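Local structure of capsular polysaccharide biosynthesis protein (Vibrio cholerae, 1XPJ) at residues A[64-69]-A[83-88]. The protein is of unknown function but probably is a haloacid dehalogenase-like hydrolase that may act in capsular polysaccharide biosynthesis. Sequence-based numbering, arbitrary orientation. Where two conformers were deposited one is given.
Sequences HTLPII and ILVGKP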
ATOM      1  N   HIS A  64     -16.494  -1.818   2.167  1.00 25.15           N
ATOM      2  CA  HIS A  64     -17.607  -2.389   1.420  1.00 25.32           C
ATOM      3  C   HIS A  64     -17.289  -3.730   0.783  1.00 25.17           C
ATOM      4  O   HIS A  64     -18.188  -4.539   0.573  1.00 25.66           O
ATOM      5  CB  HIS A  64     -18.058  -1.403   0.348  1.00 25.71           C
ATOM      6  CG  HIS A  64     -18.655  -0.145   0.905  1.00 26.96           C
ATOM      7  ND1 HIS A  64     -18.119   1.103   0.666  1.00 27.53           N
ATOM      8  CD2 HIS A  64     -19.732   0.053   1.702  1.00 27.33           C
ATOM      9  CE1 HIS A  64     -18.851   2.018   1.281  1.00 28.18           C
ATOM     10  NE2 HIS A  64     -19.832   1.406   1.921  1.00 28.08           N
ATOM     11  N   THR A  65     -16.011  -3.954   0.471  1.00 24.43           N
ATOM     12  CA  THR A  65     -15.582  -5.127  -0.302  1.00 23.54           C
ATOM     13  C   THR A  65     -15.065  -6.284   0.554  1.00 23.34           C
ATOM     14  O   THR A  65     -15.445  -7.432   0.335  1.00 23.49           O
ATOM     15  CB  THR A  65     -14.506  -4.720  -1.305  1.00 23.28           C
ATOM     16  OG1 THR A  65     -14.917  -3.522  -1.976  1.00 21.98           O
ATOM     17  CG2 THR A  65     -14.399  -5.744  -2.397  1.00 22.03           C
ATOM     18  N   LEU A  66     -14.207  -5.978   1.525  1.00 23.12           N
ATOM     19  CA  LEU A  66     -13.565  -7.014   2.355  1.00 23.00           C
ATOM     20  C   LEU A  66     -14.536  -7.929   3.097  1.00 22.56           C
ATOM     21  O   LEU A  66     -14.363  -9.141   3.015  1.00 23.96           O
ATOM     22  CB  LEU A  66     -12.507  -6.443   3.309  1.00 22.45           C
ATOM     23  CG  LEU A  66     -11.038  -6.728   2.959  1.00 25.14           C
ATOM     24  CD1 LEU A  66     -10.104  -5.950   3.925  1.00 24.24           C
ATOM     25  CD2 LEU A  66     -10.662  -8.244   2.970  1.00 23.05           C
ATOM     26  N   PRO A  67     -15.543  -7.402   3.805  1.00 21.79           N
ATOM     27  CA  PRO A  67     -16.529  -8.274   4.467  1.00 21.71           C
ATOM     28  C   PRO A  67     -17.133  -9.345   3.558  1.00 21.49           C
ATOM     29  O   PRO A  67     -17.162 -10.502   3.972  1.00 22.11           O
ATOM     30  CB  PRO A  67     -17.610  -7.298   4.956  1.00 21.19           C
ATOM     31  CG  PRO A  67     -16.868  -6.012   5.149  1.00 21.66           C
ATOM     32  CD  PRO A  67     -15.829  -5.976   4.057  1.00 21.50           C
ATOM     33  N   ILE A  68     -17.564  -8.983   2.353  1.00 21.52           N
ATOM     34  CA  ILE A  68     -18.200  -9.923   1.429  1.00 21.44           C
ATOM     35  C   ILE A  68     -17.239 -10.967   0.891  1.00 22.13           C
ATOM     36  O   ILE A  68     -17.640 -12.106   0.665  1.00 22.42           O
ATOM     37  CB  ILE A  68     -18.919  -9.173   0.279  1.00 21.35           C
ATOM     38  CG1 ILE A  68     -20.278  -8.687   0.767  1.00 20.77           C
ATOM     39  CG2 ILE A  68     -19.116 -10.058  -0.967  1.00 20.25           C
ATOM     40  CD1 ILE A  68     -20.826  -7.515  -0.019  1.00 21.64           C
ATOM     41  N   ILE A  69     -15.970 -10.589   0.712  1.00 22.45           N
ATOM     42  CA  ILE A  69     -14.945 -11.549   0.329  1.00 22.49           C
ATOM     43  C   ILE A  69     -14.775 -12.632   1.401  1.00 22.94           C
ATOM     44  O   ILE A  69     -14.831 -13.828   1.100  1.00 23.28           O
ATOM     45  CB  ILE A  69     -13.602 -10.847   0.060  1.00 22.77           C
ATOM     46  CG1 ILE A  69     -13.689  -9.962  -1.185  1.00 21.01           C
ATOM     47  CG2 ILE A  69     -12.431 -11.870  -0.018  1.00 21.42           C
ATOM     48  CD1 ILE A  69     -12.501  -9.025  -1.331  1.00 20.67           C
ATOM     49  N   ILE A  83      -5.492 -12.110   3.133  1.00 22.24           N
ATOM     50  CA  ILE A  83      -6.220 -11.435   2.073  1.00 22.57           C
ATOM     51  C   ILE A  83      -5.592 -10.066   1.811  1.00 22.96           C
ATOM     52  O   ILE A  83      -5.266  -9.341   2.750  1.00 23.14           O
ATOM     53  CB  ILE A  83      -7.715 -11.267   2.392  1.00 22.58           C
ATOM     54  CG1 ILE A  83      -8.331 -12.578   2.875  1.00 23.52           C
ATOM     55  CG2 ILE A  83      -8.446 -10.769   1.160  1.00 22.17           C
ATOM     56  CD1 ILE A  83      -9.753 -12.404   3.425  1.00 24.36           C
ATOM     57  N   LEU A  84      -5.428  -9.740   0.530  1.00 22.71           N
ATOM     58  CA  LEU A  84      -4.787  -8.519   0.093  1.00 22.59           C
ATOM     59  C   LEU A  84      -5.714  -7.884  -0.936  1.00 22.35           C
ATOM     60  O   LEU A  84      -6.058  -8.516  -1.924  1.00 21.73           O
ATOM     61  CB  LEU A  84      -3.427  -8.841  -0.548  1.00 22.77           C
ATOM     62  CG  LEU A  84      -2.231  -9.336   0.306  1.00 23.40           C
ATOM     63  CD1 LEU A  84      -0.996  -9.470  -0.576  1.00 21.27           C
ATOM     64  CD2 LEU A  84      -1.917  -8.412   1.492  1.00 21.06           C
ATOM     65  N   VAL A  85      -6.134  -6.646  -0.691  1.00 22.01           N
ATOM     66  CA  VAL A  85      -6.970  -5.932  -1.645  1.00 22.10           C
ATOM     67  C   VAL A  85      -6.098  -4.845  -2.256  1.00 22.60           C
ATOM     68  O   VAL A  85      -4.967  -4.670  -1.821  1.00 22.21           O
ATOM     69  CB  VAL A  85      -8.236  -5.341  -0.987  1.00 21.93           C
ATOM     70  CG1 VAL A  85      -9.244  -6.416  -0.712  1.00 19.85           C
ATOM     71  CG2 VAL A  85      -7.886  -4.571   0.305  1.00 22.61           C
ATOM     72  N   GLY A  86      -6.604  -4.139  -3.271  1.00 23.01           N
ATOM     73  CA  GLY A  86      -5.864  -3.039  -3.860  1.00 23.49           C
ATOM     74  C   GLY A  86      -4.880  -3.445  -4.956  1.00 23.91           C
ATOM     75  O   GLY A  86      -3.995  -2.671  -5.337  1.00 24.49           O
ATOM     76  N   LYS A  87      -5.025  -4.662  -5.462  1.00 23.81           N
ATOM     77  CA  LYS A  87      -4.275  -5.125  -6.629  1.00 23.33           C
ATOM     78  C   LYS A  87      -4.579  -4.159  -7.778  1.00 23.38           C
ATOM     79  O   LYS A  87      -5.731  -3.727  -7.931  1.00 23.08           O
ATOM     80  CB  LYS A  87      -4.757  -6.527  -7.010  1.00 22.84           C
ATOM     81  CG  LYS A  87      -3.818  -7.305  -7.909  0.50 22.62           C
ATOM     82  CD  LYS A  87      -4.577  -8.395  -8.660  0.50 21.36           C
ATOM     83  CE  LYS A  87      -3.644  -9.262  -9.478  0.50 20.86           C
ATOM     84  NZ  LYS A  87      -4.319 -10.526  -9.874  0.50 21.23           N
ATOM     85  N   PRO A  88      -3.563  -3.824  -8.578  1.00 23.46           N
ATOM     86  CA  PRO A  88      -3.755  -3.004  -9.783  1.00 23.08           C
ATOM     87  C   PRO A  88      -4.799  -3.624 -10.715  1.00 22.22           C
ATOM     88  O   PRO A  88      -4.711  -4.820 -11.005  1.00 22.04           O
ATOM     89  CB  PRO A  88      -2.371  -3.039 -10.453  1.00 23.09           C
ATOM     90  CG  PRO A  88      -1.425  -3.361  -9.365  0.50 23.34           C
ATOM     91  CD  PRO A  88      -2.154  -4.222  -8.397  0.50 23.54           C
TER
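Leu-66 and Ile-69 meet Ile-83 and Val-85 through branched aliphatic groups alone; no ring or other flat side chain has a face or edge in the contact. One methyl, Ile-83 CG2, takes two neighbours: Leu-66 CD2 at 3.8 Å, where the two side chains run past each other in opposite senses, and Ile-69 CG2 at 4.3 Å. Ile-83 presents this methyl by holding CG2 anti to the backbone N, with CG1 beside that nitrogen (chi1 -49°). Val-85 CG1 likewise serves two partners, Leu-66 CG at 4.1 Å and Ile-69 CD1 at 4.2 Å. Leu-66 has a non-staggered first torsion, chi1 -107°, and its end comes closer to the strand than its CB direction suggests. This is the helix-on-sheet packing of a beta-alpha-beta crossover, consistent with the Rossmann-like core of the HAD family: helix 66-75 lies in the connection from strand 42-47 to the parallel strand 82-85. Leu-84 points to the other face of the sheet, against Val-44 and Ser-46. Ile-69 also touches Leu-8, which lies between Asp-7 and Asp-9 of a probable HAD-type DxDx(T/V) motif. Strand 82-85 is outermost within this chain, and there a second subunit joins: its Asn-62 ND2 hydrogen-bonds Ile-83 O, and its Leu-66 packs on Leu-66.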